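PDB 5F1S: polymeric Immunoglobulin Receptor, which probably binds polymeric immunoglobulins at mucosal surfaces through its immunoglobulin-like ectodomain, which is released as secretory component. Local coordinates for residues 144-149 and 154-159. Residues are numbered along the deposited sequence; the frame is centred on the assembly and turned at random.
Sequences KRWCRS and SCLVTD
C147 and C155 face each other across an antiparallel hairpin and are joined by a disulfide, a covalent staple that closes the hairpin next to the W146–L156 pair. The SG atoms of C147 and C155 lie 2.1 Å apart with a chi3 of 104°, and both sulfurs stand anti to their own carbonyl carbons (chi1 -44° and -68°), which brings them together on the face that also carries R145 and V157. There the guanidinium of R145 meets the staple with its edge, NE lying 3.9 Å from SG of C155, while CB of R145 packs against CG2 of V157 at the same distance. W146 and L156 form a hydrogen-bonded pair: N of W146 reaches O of L156 at 3.0 Å, and N of L156 returns to O of W146 at 2.9 Å. The backbone ladder continues to T158, whose N bonds to O of K144 at 2.9 Å; OG1 of T158 adds a second link, accepting a hydrogen bond from N of K144 at 2.9 Å. At the R148 end a hydroxyl makes the link: OG of S154 accepts a hydrogen bond from N of R148 at 2.8 Å and is also tied to O of D151 in the turn. Further out, D173 takes the ammonium of K144 in a salt bridge and O of G199 holds NH1 of R145. The hairpin is consistent with strands C and C' of a V-set domain, with W146 inside the sandwich, stacked on Y194 and touching V181 and L183. Strand 156-157 forms one margin of its sheet, strand 144-148 pairs on its other side with strand 192-198, and L156 reaches strand 169-173 of the opposing sheet.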
ATOM      1  N   LYS A 144      -4.936 -18.335   4.193  1.00 39.77           N
ATOM      2  CA  LYS A 144      -3.782 -17.846   3.442  1.00 37.31           C
ATOM      3  C   LYS A 144      -2.873 -19.017   3.094  1.00 39.34           C
ATOM      4  O   LYS A 144      -2.767 -19.975   3.865  1.00 40.31           O
ATOM      5  CB  LYS A 144      -3.022 -16.832   4.273  1.00 36.46           C
ATOM      6  CG  LYS A 144      -3.904 -15.708   4.841  1.00 35.78           C
ATOM      7  CD  LYS A 144      -4.719 -15.064   3.760  1.00 36.33           C
ATOM      8  CE  LYS A 144      -5.411 -13.819   4.245  1.00 37.51           C
ATOM      9  NZ  LYS A 144      -6.337 -13.987   5.431  1.00 41.03           N
ATOM     10  N   ARG A 145      -2.173 -18.928   1.954  1.00 34.77           N
ATOM     11  CA  ARG A 145      -1.308 -20.036   1.569  1.00 36.16           C
ATOM     12  C   ARG A 145       0.024 -19.565   1.001  1.00 38.97           C
ATOM     13  O   ARG A 145       0.165 -18.445   0.503  1.00 34.20           O
ATOM     14  CB  ARG A 145      -1.970 -20.979   0.572  1.00 42.14           C
ATOM     15  CG  ARG A 145      -2.852 -20.440  -0.406  1.00 47.92           C
ATOM     16  CD  ARG A 145      -3.691 -21.577  -1.069  1.00 46.76           C
ATOM     17  NE  ARG A 145      -3.755 -21.300  -2.487  1.00 47.06           N
ATOM     18  CZ  ARG A 145      -4.605 -20.438  -3.035  1.00 45.89           C
ATOM     19  NH1 ARG A 145      -5.481 -19.811  -2.278  1.00 41.82           N
ATOM     20  NH2 ARG A 145      -4.589 -20.214  -4.345  1.00 51.02           N
ATOM     21  N   TRP A 146       1.014 -20.430   1.179  1.00 36.60           N
ATOM     22  CA  TRP A 146       2.359 -20.281   0.638  1.00 33.56           C
ATOM     23  C   TRP A 146       2.640 -21.522  -0.197  1.00 39.58           C
ATOM     24  O   TRP A 146       2.558 -22.644   0.322  1.00 39.74           O
ATOM     25  CB  TRP A 146       3.354 -20.127   1.768  1.00 36.81           C
ATOM     26  CG  TRP A 146       4.800 -20.152   1.391  1.00 33.42           C
ATOM     27  CD1 TRP A 146       5.687 -21.157   1.602  1.00 35.39           C
ATOM     28  CD2 TRP A 146       5.539 -19.084   0.764  1.00 35.30           C
ATOM     29  NE1 TRP A 146       6.962 -20.773   1.159  1.00 34.51           N
ATOM     30  CE2 TRP A 146       6.872 -19.518   0.621  1.00 34.27           C
ATOM     31  CE3 TRP A 146       5.191 -17.807   0.319  1.00 36.56           C
ATOM     32  CZ2 TRP A 146       7.887 -18.706   0.057  1.00 34.03           C
ATOM     33  CZ3 TRP A 146       6.203 -17.002  -0.265  1.00 35.86           C
ATOM     34  CH2 TRP A 146       7.516 -17.462  -0.377  1.00 32.91           C
ATOM     35  N   CYS A 147       2.881 -21.334  -1.498  1.00 33.28           N
ATOM     36  CA  CYS A 147       2.984 -22.420  -2.448  1.00 36.07           C
ATOM     37  C   CYS A 147       4.253 -22.265  -3.274  1.00 35.91           C
ATOM     38  O   CYS A 147       4.655 -21.146  -3.631  1.00 34.48           O
ATOM     39  CB  CYS A 147       1.772 -22.464  -3.407  1.00 39.93           C
ATOM     40  SG  CYS A 147       0.151 -22.218  -2.521  1.00 59.97           S
ATOM     41  N   ARG A 148       4.853 -23.393  -3.628  1.00 34.81           N
ATOM     42  CA  ARG A 148       5.961 -23.362  -4.581  1.00 35.61           C
ATOM     43  C   ARG A 148       5.383 -23.360  -5.993  1.00 33.91           C
ATOM     44  O   ARG A 148       4.501 -24.153  -6.310  1.00 36.72           O
ATOM     45  CB  ARG A 148       6.911 -24.556  -4.373  1.00 37.32           C
ATOM     46  CG  ARG A 148       8.170 -24.448  -5.271  1.00 41.44           C
ATOM     47  CD  ARG A 148       9.350 -25.248  -4.761  1.00 42.01           C
ATOM     48  NE  ARG A 148      10.371 -25.335  -5.807  1.00 43.90           N
ATOM     49  CZ  ARG A 148      11.484 -24.623  -5.834  1.00 42.19           C
ATOM     50  NH1 ARG A 148      11.748 -23.764  -4.878  1.00 42.08           N
ATOM     51  NH2 ARG A 148      12.341 -24.760  -6.822  1.00 44.52           N
ATOM     52  N   SER A 149       5.882 -22.461  -6.854  1.00 31.55           N
ATOM     53  CA  SER A 149       5.391 -22.361  -8.208  1.00 32.87           C
ATOM     54  C   SER A 149       5.545 -23.687  -8.960  1.00 37.71           C
ATOM     55  O   SER A 149       6.586 -24.342  -8.918  1.00 33.15           O
ATOM     56  CB  SER A 149       6.140 -21.233  -8.948  1.00 33.45           C
ATOM     57  OG  SER A 149       5.652 -21.077 -10.264  1.00 34.16           O
ATOM     58  N   SER A 154       1.853 -28.323  -3.140  1.00 49.39           N
ATOM     59  CA  SER A 154       2.845 -27.873  -2.182  1.00 45.28           C
ATOM     60  C   SER A 154       2.311 -26.840  -1.209  1.00 42.63           C
ATOM     61  O   SER A 154       3.052 -26.454  -0.303  1.00 44.78           O
ATOM     62  CB  SER A 154       4.073 -27.286  -2.896  1.00 51.51           C
ATOM     63  OG  SER A 154       3.771 -26.000  -3.424  1.00 42.65           O
ATOM     64  N   CYS A 155       1.067 -26.378  -1.359  1.00 45.11           N
ATOM     65  CA  CYS A 155       0.593 -25.266  -0.538  1.00 44.73           C
ATOM     66  C   CYS A 155       0.597 -25.602   0.949  1.00 42.84           C
ATOM     67  O   CYS A 155       0.176 -26.681   1.377  1.00 43.82           O
ATOM     68  CB  CYS A 155      -0.823 -24.816  -0.939  1.00 48.88           C
ATOM     69  SG  CYS A 155      -0.927 -24.045  -2.541  1.00 57.11           S
ATOM     70  N   LEU A 156       1.082 -24.656   1.733  1.00 38.24           N
ATOM     71  CA  LEU A 156       0.960 -24.647   3.175  1.00 40.69           C
ATOM     72  C   LEU A 156      -0.081 -23.600   3.555  1.00 44.19           C
ATOM     73  O   LEU A 156       0.024 -22.439   3.139  1.00 38.01           O
ATOM     74  CB  LEU A 156       2.304 -24.332   3.814  1.00 42.63           C
ATOM     75  CG  LEU A 156       3.473 -25.141   3.276  1.00 43.17           C
ATOM     76  CD1 LEU A 156       4.706 -24.685   3.999  1.00 45.07           C
ATOM     77  CD2 LEU A 156       3.255 -26.642   3.498  1.00 45.84           C
ATOM     78  N   VAL A 157      -1.089 -24.000   4.339  1.00 40.02           N
ATOM     79  CA  VAL A 157      -2.296 -23.197   4.489  1.00 41.18           C
ATOM     80  C   VAL A 157      -2.525 -22.903   5.969  1.00 45.57           C
ATOM     81  O   VAL A 157      -2.287 -23.757   6.833  1.00 43.74           O
ATOM     82  CB  VAL A 157      -3.501 -23.902   3.848  1.00 42.97           C
ATOM     83  CG1 VAL A 157      -4.753 -23.051   3.976  1.00 50.27           C
ATOM     84  CG2 VAL A 157      -3.215 -24.210   2.383  1.00 43.88           C
ATOM     85  N   THR A 158      -2.953 -21.677   6.265  1.00 40.55           N
ATOM     86  CA  THR A 158      -3.195 -21.280   7.634  1.00 44.49           C
ATOM     87  C   THR A 158      -4.477 -21.931   8.147  1.00 42.91           C
ATOM     88  O   THR A 158      -5.397 -22.235   7.381  1.00 44.55           O
ATOM     89  CB  THR A 158      -3.371 -19.773   7.761  1.00 43.29           C
ATOM     90  OG1 THR A 158      -4.391 -19.366   6.849  1.00 40.73           O
ATOM     91  CG2 THR A 158      -2.078 -19.053   7.463  1.00 44.06           C
ATOM     92  N   ASP A 159      -4.550 -22.054   9.465  1.00 44.74           N
ATOM     93  CA  ASP A 159      -5.710 -22.636  10.116  1.00 46.60           C
ATOM     94  C   ASP A 159      -6.681 -21.530  10.496  1.00 49.14           C
ATOM     95  O   ASP A 159      -6.477 -20.357  10.192  1.00 47.94           O
ATOM     96  CB  ASP A 159      -5.290 -23.472  11.328  1.00 45.81           C
ATOM     97  CG  ASP A 159      -4.621 -22.667  12.443  1.00 50.54           C
ATOM     98  OD1 ASP A 159      -4.743 -21.426  12.498  1.00 49.57           O
ATOM     99  OD2 ASP A 159      -3.954 -23.312  13.299  1.00 50.93           O
TER